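Mannosylglycerate hydrolase MGH1-like glycoside hydrolase domain-containing protein (Thermus thermophilus HB8, PDB 4WVA) hydrolyses mannosylglycerate, a solute made under osmotic stress in thermophiles, to mannose and glycerate, and probably also hydrolyses glucosylglycerate. Local coordinates at residues Ile224-Gly236 / Tyr284-Ala296. Numbering follows the deposited sequence.
Sequences IYRQSPFKVVDVG and YFSWDLVAGEPIA
Val-233 and Trp-287 form an antiparallel hydrogen-bonded pair, Val-233 N reaching Trp-287 O at 2.8 Å and Trp-287 N returning to Val-233 O at 2.9 Å. The ladder continues through Leu-289 N to Lys-231 O (2.9 Å), flanking the non-hydrogen-bonded pair of Val-232 and Asp-288. Val-232 CG1 touches Trp-287 O and Ile-295 CD1. On the face shared with Trp-287, Val-233 CG1 lies anti to the backbone N (chi1 175°), leaving CG2 to meet Leu-289 CD1 at 3.8 Å. Ser-286 OG takes the N-H of Val-235 at 3.0 Å in a nearly straight bond (170°), while Val-235 CG2 lies against Tyr-284 CB. At the other end Val-290 CG2 meets Lys-231 CB and Pro-229 O, and the Lys-231 chain bends at chi3 and chi4, bringing CD above one face of the Tyr-225 ring, near its rim, and carrying NZ to Ser-228 O (2.7 Å) and Tyr-225 O (3.1 Å). A leucine at Lys-231 would probably leave both helix-end carbonyls without this shared donor. Tyr-225 OH bonds to Gln-256 of the second subunit. Asp-288 OD1 accepts from Ala-291 N in an Asx motif, while OD2 forms a salt bridge with Arg-176; Gly-292 and Glu-293 facing Asp-288 make a G1 beta bulge. Strand 232-233, paired with strand 283-288, leads through the N-cap Asp-234, whose OD1 accepts from Gly-236 N, into helix 235-254 of the (alpha/alpha)6-barrel.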
ATOM      1  N   ILE A 224      27.605   0.454 -20.730  1.00 26.83           N
ATOM      2  CA  ILE A 224      27.433  -0.742 -19.903  1.00 26.47           C
ATOM      3  C   ILE A 224      25.972  -1.240 -19.983  1.00 26.57           C
ATOM      4  O   ILE A 224      25.747  -2.431 -20.196  1.00 25.92           O
ATOM      5  CB  ILE A 224      27.925  -0.509 -18.460  1.00 27.52           C
ATOM      6  CG1 ILE A 224      29.462  -0.594 -18.443  1.00 28.08           C
ATOM      7  CG2 ILE A 224      27.344  -1.543 -17.491  1.00 27.91           C
ATOM      8  CD1 ILE A 224      30.112  -0.078 -17.178  1.00 29.12           C
ATOM      9  N   TYR A 225      24.997  -0.339 -19.856  1.00 26.04           N
ATOM     10  CA  TYR A 225      23.576  -0.753 -19.900  1.00 25.93           C
ATOM     11  C   TYR A 225      23.218  -1.330 -21.267  1.00 27.70           C
ATOM     12  O   TYR A 225      22.540  -2.362 -21.380  1.00 27.52           O
ATOM     13  CB  TYR A 225      22.617   0.395 -19.522  1.00 25.53           C
ATOM     14  CG  TYR A 225      21.224  -0.124 -19.230  1.00 23.88           C
ATOM     15  CD1 TYR A 225      20.353  -0.467 -20.266  1.00 24.70           C
ATOM     16  CD2 TYR A 225      20.801  -0.333 -17.923  1.00 23.56           C
ATOM     17  CE1 TYR A 225      19.096  -0.979 -20.007  1.00 24.47           C
ATOM     18  CE2 TYR A 225      19.536  -0.843 -17.657  1.00 23.46           C
ATOM     19  CZ  TYR A 225      18.692  -1.169 -18.695  1.00 25.08           C
ATOM     20  OH  TYR A 225      17.442  -1.695 -18.423  1.00 24.68           O
ATOM     21  N   ARG A 226      23.682  -0.673 -22.320  1.00 28.84           N
ATOM     22  CA  ARG A 226      23.341  -1.122 -23.658  1.00 32.23           C
ATOM     23  C   ARG A 226      24.059  -2.405 -24.036  1.00 29.44           C
ATOM     24  O   ARG A 226      23.471  -3.265 -24.686  1.00 29.77           O
ATOM     25  CB  ARG A 226      23.594  -0.013 -24.687  1.00 36.54           C
ATOM     26  CG  ARG A 226      22.671   1.199 -24.531  1.00 42.33           C
ATOM     27  CD  ARG A 226      21.237   0.828 -24.131  1.00 46.10           C
ATOM     28  NE  ARG A 226      20.340   1.987 -24.060  1.00 50.41           N
ATOM     29  CZ  ARG A 226      19.538   2.412 -25.039  1.00 52.76           C
ATOM     30  NH1 ARG A 226      19.491   1.790 -26.214  1.00 53.73           N
ATOM     31  NH2 ARG A 226      18.771   3.479 -24.840  1.00 53.43           N
ATOM     32  N   GLN A 227      25.309  -2.556 -23.606  1.00 27.40           N
ATOM     33  CA  GLN A 227      26.130  -3.657 -24.096  1.00 25.24           C
ATOM     34  C   GLN A 227      26.237  -4.845 -23.146  1.00 22.07           C
ATOM     35  O   GLN A 227      26.622  -5.929 -23.573  1.00 21.37           O
ATOM     36  CB  GLN A 227      27.527  -3.156 -24.463  1.00 26.64           C
ATOM     37  CG  GLN A 227      27.526  -2.094 -25.554  1.00 27.85           C
ATOM     38  CD  GLN A 227      28.929  -1.823 -26.069  1.00 29.15           C
ATOM     39  OE1 GLN A 227      29.681  -2.757 -26.354  1.00 29.77           O
ATOM     40  NE2 GLN A 227      29.302  -0.547 -26.152  1.00 30.59           N
ATOM     41  N   SER A 228      25.898  -4.698 -21.873  1.00 20.85           N
ATOM     42  CA  SER A 228      26.096  -5.850 -20.998  1.00 18.61           C
ATOM     43  C   SER A 228      25.221  -7.017 -21.451  1.00 17.81           C
ATOM     44  O   SER A 228      24.011  -6.855 -21.612  1.00 18.79           O
ATOM     45  CB  SER A 228      25.818  -5.537 -19.529  1.00 17.51           C
ATOM     46  OG  SER A 228      26.035  -6.714 -18.767  1.00 17.58           O
ATOM     47  N   PRO A 229      25.819  -8.203 -21.664  1.00 17.39           N
ATOM     48  CA  PRO A 229      25.032  -9.386 -21.943  1.00 17.02           C
ATOM     49  C   PRO A 229      24.341  -9.959 -20.700  1.00 16.28           C
ATOM     50  O   PRO A 229      23.624 -10.958 -20.816  1.00 17.20           O
ATOM     51  CB  PRO A 229      26.065 -10.370 -22.487  1.00 17.40           C
ATOM     52  CG  PRO A 229      27.319  -9.977 -21.793  1.00 17.39           C
ATOM     53  CD  PRO A 229      27.268  -8.504 -21.634  1.00 17.80           C
ATOM     54  N   PHE A 230      24.555  -9.331 -19.534  1.00 14.75           N
ATOM     55  CA  PHE A 230      23.935  -9.737 -18.259  1.00 14.33           C
ATOM     56  C   PHE A 230      23.201  -8.500 -17.760  1.00 13.41           C
ATOM     57  O   PHE A 230      23.834  -7.487 -17.470  1.00 13.50           O
ATOM     58  CB  PHE A 230      25.003 -10.166 -17.236  1.00 13.58           C
ATOM     59  CG  PHE A 230      24.442 -10.707 -15.940  1.00 13.48           C
ATOM     60  CD1 PHE A 230      24.102  -9.856 -14.898  1.00 13.24           C
ATOM     61  CD2 PHE A 230      24.274 -12.062 -15.754  1.00 13.83           C
ATOM     62  CE1 PHE A 230      23.603 -10.361 -13.703  1.00 13.27           C
ATOM     63  CE2 PHE A 230      23.769 -12.576 -14.577  1.00 14.17           C
ATOM     64  CZ  PHE A 230      23.434 -11.720 -13.543  1.00 13.79           C
ATOM     65  N   LYS A 231      21.865  -8.554 -17.738  1.00 14.20           N
ATOM     66  CA  LYS A 231      21.026  -7.458 -17.245  1.00 14.52           C
ATOM     67  C   LYS A 231      19.858  -8.078 -16.493  1.00 13.45           C
ATOM     68  O   LYS A 231      18.980  -8.711 -17.097  1.00 12.82           O
ATOM     69  CB  LYS A 231      20.516  -6.585 -18.398  1.00 16.88           C
ATOM     70  CG  LYS A 231      21.544  -5.615 -18.933  1.00 19.88           C
ATOM     71  CD  LYS A 231      20.910  -4.571 -19.836  1.00 22.57           C
ATOM     72  CE  LYS A 231      20.578  -5.115 -21.212  1.00 24.40           C
ATOM     73  NZ  LYS A 231      21.807  -5.269 -22.044  1.00 26.19           N
ATOM     74  N   VAL A 232      19.873  -7.938 -15.167  1.00 12.24           N
ATOM     75  CA  VAL A 232      18.925  -8.628 -14.324  1.00 11.65           C
ATOM     76  C   VAL A 232      18.312  -7.666 -13.317  1.00 11.12           C
ATOM     77  O   VAL A 232      19.019  -6.813 -12.759  1.00 10.97           O
ATOM     78  CB  VAL A 232      19.641  -9.767 -13.577  1.00 11.88           C
ATOM     79  CG1 VAL A 232      18.789 -10.334 -12.466  1.00 12.87           C
ATOM     80  CG2 VAL A 232      20.013 -10.855 -14.565  1.00 12.18           C
ATOM     81  N   VAL A 233      16.998  -7.784 -13.115  1.00 10.50           N
ATOM     82  CA  VAL A 233      16.347  -7.151 -11.975  1.00 10.60           C
ATOM     83  C   VAL A 233      16.386  -8.175 -10.842  1.00 10.18           C
ATOM     84  O   VAL A 233      15.626  -9.143 -10.824  1.00 10.31           O
ATOM     85  CB  VAL A 233      14.900  -6.697 -12.272  1.00 10.42           C
ATOM     86  CG1 VAL A 233      14.245  -6.169 -11.001  1.00 10.64           C
ATOM     87  CG2 VAL A 233      14.902  -5.634 -13.372  1.00 10.82           C
ATOM     88  N   ASP A 234      17.295  -7.952  -9.887  1.00 10.14           N
ATOM     89  CA  ASP A 234      17.482  -8.826  -8.750  1.00 10.21           C
ATOM     90  C   ASP A 234      16.479  -8.471  -7.647  1.00 10.04           C
ATOM     91  O   ASP A 234      16.454  -7.326  -7.155  1.00 10.30           O
ATOM     92  CB  ASP A 234      18.922  -8.693  -8.231  1.00 10.00           C
ATOM     93  CG  ASP A 234      19.167  -9.445  -6.926  1.00 10.48           C
ATOM     94  OD1 ASP A 234      18.432 -10.401  -6.594  1.00 10.55           O
ATOM     95  OD2 ASP A 234      20.125  -9.049  -6.210  1.00 10.94           O
ATOM     96  N   VAL A 235      15.687  -9.445  -7.232  1.00  9.85           N
ATOM     97  CA  VAL A 235      14.736  -9.213  -6.158  1.00  9.79           C
ATOM     98  C   VAL A 235      15.437  -8.812  -4.858  1.00  9.44           C
ATOM     99  O   VAL A 235      14.949  -7.951  -4.123  1.00  9.13           O
ATOM    100  CB  VAL A 235      13.778 -10.411  -5.930  1.00 10.14           C
ATOM    101  CG1 VAL A 235      14.511 -11.682  -5.518  1.00 10.26           C
ATOM    102  CG2 VAL A 235      12.722 -10.053  -4.909  1.00 10.37           C
ATOM    103  N   GLY A 236      16.597  -9.418  -4.574  1.00  9.28           N
ATOM    104  CA  GLY A 236      17.322  -9.078  -3.361  1.00  9.28           C
ATOM    105  C   GLY A 236      17.811  -7.633  -3.342  1.00  9.04           C
ATOM    106  O   GLY A 236      17.535  -6.893  -2.397  1.00  8.66           O
ATOM    107  N   TYR A 284       8.528 -14.546  -5.028  1.00 10.79           N
ATOM    108  CA  TYR A 284       9.113 -13.439  -5.774  1.00 10.59           C
ATOM    109  C   TYR A 284      10.302 -13.934  -6.597  1.00 10.98           C
ATOM    110  O   TYR A 284      11.190 -14.611  -6.060  1.00 11.44           O
ATOM    111  CB  TYR A 284       9.627 -12.345  -4.849  1.00 10.66           C
ATOM    112  CG  TYR A 284       8.570 -11.535  -4.110  1.00 10.63           C
ATOM    113  CD1 TYR A 284       8.019 -10.405  -4.675  1.00 10.52           C
ATOM    114  CD2 TYR A 284       8.172 -11.880  -2.822  1.00 10.66           C
ATOM    115  CE1 TYR A 284       7.097  -9.624  -3.989  1.00 10.70           C
ATOM    116  CE2 TYR A 284       7.240 -11.126  -2.131  1.00 11.07           C
ATOM    117  CZ  TYR A 284       6.700 -10.000  -2.716  1.00 11.06           C
ATOM    118  OH  TYR A 284       5.774  -9.252  -2.011  1.00 12.88           O
ATOM    119  N   PHE A 285      10.327 -13.563  -7.870  1.00 10.69           N
ATOM    120  CA  PHE A 285      11.420 -13.932  -8.771  1.00 10.82           C
ATOM    121  C   PHE A 285      12.202 -12.712  -9.214  1.00 10.62           C
ATOM    122  O   PHE A 285      11.636 -11.645  -9.435  1.00 11.28           O
ATOM    123  CB  PHE A 285      10.878 -14.602 -10.040  1.00 11.17           C
ATOM    124  CG  PHE A 285      10.302 -15.984  -9.827  1.00 12.54           C
ATOM    125  CD1 PHE A 285      10.857 -16.867  -8.922  1.00 12.88           C
ATOM    126  CD2 PHE A 285       9.209 -16.408 -10.586  1.00 13.49           C
ATOM    127  CE1 PHE A 285      10.322 -18.144  -8.750  1.00 13.43           C
ATOM    128  CE2 PHE A 285       8.673 -17.678 -10.414  1.00 13.84           C
ATOM    129  CZ  PHE A 285       9.227 -18.536  -9.487  1.00 13.88           C
ATOM    130  N   SER A 286      13.508 -12.899  -9.405  1.00 10.41           N
ATOM    131  CA  SER A 286      14.288 -11.954 -10.177  1.00 10.35           C
ATOM    132  C   SER A 286      13.898 -12.091 -11.660  1.00 10.54           C
ATOM    133  O   SER A 286      13.342 -13.124 -12.074  1.00 11.05           O
ATOM    134  CB  SER A 286      15.777 -12.233  -9.984  1.00 10.28           C
ATOM    135  OG  SER A 286      16.175 -12.045  -8.628  1.00 10.53           O
ATOM    136  N   TRP A 287      14.171 -11.036 -12.433  1.00 10.85           N
ATOM    137  CA  TRP A 287      13.862 -10.986 -13.849  1.00 10.95           C
ATOM    138  C   TRP A 287      15.102 -10.840 -14.718  1.00 11.38           C
ATOM    139  O   TRP A 287      16.012 -10.072 -14.413  1.00 11.29           O
ATOM    140  CB  TRP A 287      12.907  -9.847 -14.150  1.00 11.08           C
ATOM    141  CG  TRP A 287      11.517 -10.001 -13.644  1.00 11.17           C
ATOM    142  CD1 TRP A 287      10.954 -11.081 -13.030  1.00 11.16           C
ATOM    143  CD2 TRP A 287      10.481  -9.029 -13.762  1.00 11.32           C
ATOM    144  NE1 TRP A 287       9.633 -10.829 -12.753  1.00 11.51           N
ATOM    145  CE2 TRP A 287       9.325  -9.576 -13.194  1.00 11.56           C
ATOM    146  CE3 TRP A 287      10.431  -7.728 -14.278  1.00 11.82           C
ATOM    147  CZ2 TRP A 287       8.119  -8.876 -13.138  1.00 11.73           C
ATOM    148  CZ3 TRP A 287       9.235  -7.038 -14.216  1.00 12.41           C
ATOM    149  CH2 TRP A 287       8.102  -7.614 -13.644  1.00 12.33           C
ATOM    150  N   ASP A 288      15.103 -11.575 -15.828  1.00 11.46           N
ATOM    151  CA  ASP A 288      16.170 -11.521 -16.812  1.00 11.80           C
ATOM    152  C   ASP A 288      15.728 -10.614 -17.938  1.00 11.90           C
ATOM    153  O   ASP A 288      14.818 -10.968 -18.698  1.00 12.31           O
ATOM    154  CB  ASP A 288      16.431 -12.938 -17.332  1.00 12.40           C
ATOM    155  CG  ASP A 288      17.469 -12.993 -18.433  1.00 13.03           C
ATOM    156  OD1 ASP A 288      17.864 -11.941 -18.971  1.00 13.77           O
ATOM    157  OD2 ASP A 288      17.840 -14.146 -18.769  1.00 14.26           O
ATOM    158  N   LEU A 289      16.351  -9.452 -18.040  1.00 12.32           N
ATOM    159  CA  LEU A 289      15.909  -8.439 -19.011  1.00 13.26           C
ATOM    160  C   LEU A 289      16.489  -8.656 -20.398  1.00 13.79           C
ATOM    161  O   LEU A 289      16.011  -8.046 -21.362  1.00 14.36           O
ATOM    162  CB  LEU A 289      16.210  -7.032 -18.540  1.00 13.53           C
ATOM    163  CG  LEU A 289      15.528  -6.560 -17.246  1.00 14.09           C
ATOM    164  CD1 LEU A 289      15.874  -5.105 -16.997  1.00 15.20           C
ATOM    165  CD2 LEU A 289      14.029  -6.747 -17.267  1.00 14.05           C
ATOM    166  N   VAL A 290      17.501  -9.511 -20.515  1.00 13.86           N
ATOM    167  CA  VAL A 290      18.009  -9.873 -21.843  1.00 14.13           C
ATOM    168  C   VAL A 290      17.006 -10.810 -22.521  1.00 14.22           C
ATOM    169  O   VAL A 290      16.594 -10.563 -23.656  1.00 15.44           O
ATOM    170  CB  VAL A 290      19.419 -10.494 -21.750  1.00 14.10           C
ATOM    171  CG1 VAL A 290      19.848 -11.085 -23.089  1.00 15.00           C
ATOM    172  CG2 VAL A 290      20.408  -9.446 -21.263  1.00 14.22           C
ATOM    173  N   ALA A 291      16.587 -11.862 -21.807  1.00 14.14           N
ATOM    174  CA  ALA A 291      15.555 -12.782 -22.281  1.00 14.23           C
ATOM    175  C   ALA A 291      14.164 -12.147 -22.195  1.00 14.15           C
ATOM    176  O   ALA A 291      13.248 -12.531 -22.929  1.00 14.34           O
ATOM    177  CB  ALA A 291      15.579 -14.064 -21.476  1.00 14.37           C
ATOM    178  N   GLY A 292      14.014 -11.160 -21.315  1.00 13.99           N
ATOM    179  CA  GLY A 292      12.693 -10.554 -21.041  1.00 13.72           C
ATOM    180  C   GLY A 292      11.737 -11.487 -20.311  1.00 13.91           C
ATOM    181  O   GLY A 292      10.524 -11.510 -20.619  1.00 14.29           O
ATOM    182  N   GLU A 293      12.261 -12.232 -19.332  1.00 13.98           N
ATOM    183  CA  GLU A 293      11.514 -13.285 -18.639  1.00 14.65           C
ATOM    184  C   GLU A 293      11.792 -13.302 -17.154  1.00 13.90           C
ATOM    185  O   GLU A 293      12.940 -13.115 -16.745  1.00 13.02           O
ATOM    186  CB  GLU A 293      11.977 -14.658 -19.118  1.00 16.82           C
ATOM    187  CG  GLU A 293      11.748 -14.908 -20.576  1.00 19.38           C
ATOM    188  CD  GLU A 293      12.325 -16.230 -21.025  1.00 21.01           C
ATOM    189  OE1 GLU A 293      12.915 -16.985 -20.207  1.00 23.60           O
ATOM    190  OE2 GLU A 293      12.188 -16.511 -22.220  1.00 25.44           O
ATOM    191  N   PRO A 294      10.780 -13.637 -16.346  1.00 13.08           N
ATOM    192  CA  PRO A 294      11.110 -14.013 -14.973  1.00 12.96           C
ATOM    193  C   PRO A 294      12.044 -15.220 -14.899  1.00 12.94           C
ATOM    194  O   PRO A 294      11.964 -16.134 -15.717  1.00 12.85           O
ATOM    195  CB  PRO A 294       9.747 -14.341 -14.360  1.00 12.93           C
ATOM    196  CG  PRO A 294       8.780 -13.579 -15.194  1.00 13.23           C
ATOM    197  CD  PRO A 294       9.331 -13.681 -16.589  1.00 12.79           C
ATOM    198  N   ILE A 295      12.940 -15.207 -13.919  1.00 12.80           N
ATOM    199  CA  ILE A 295      13.808 -16.330 -13.637  1.00 12.72           C
ATOM    200  C   ILE A 295      13.116 -17.190 -12.580  1.00 13.75           C
ATOM    201  O   ILE A 295      13.052 -16.830 -11.394  1.00 14.02           O
ATOM    202  CB  ILE A 295      15.175 -15.857 -13.112  1.00 12.28           C
ATOM    203  CG1 ILE A 295      15.874 -14.937 -14.141  1.00 12.05           C
ATOM    204  CG2 ILE A 295      16.034 -17.068 -12.748  1.00 12.70           C
ATOM    205  CD1 ILE A 295      16.986 -14.090 -13.559  1.00 12.03           C
ATOM    206  N   ALA A 296      12.625 -18.347 -13.003  1.00 14.38           N
ATOM    207  CA  ALA A 296      11.752 -19.161 -12.166  1.00 15.39           C
ATOM    208  C   ALA A 296      12.554 -20.082 -11.258  1.00 15.31           C
ATOM    209  O   ALA A 296      12.508 -21.301 -11.384  1.00 16.51           O
ATOM    210  CB  ALA A 296      10.781 -19.949 -13.036  1.00 15.87           C
TER
HETATM  211  O   HOH W   1      20.654 -11.149 -18.318  1.00 14.10           O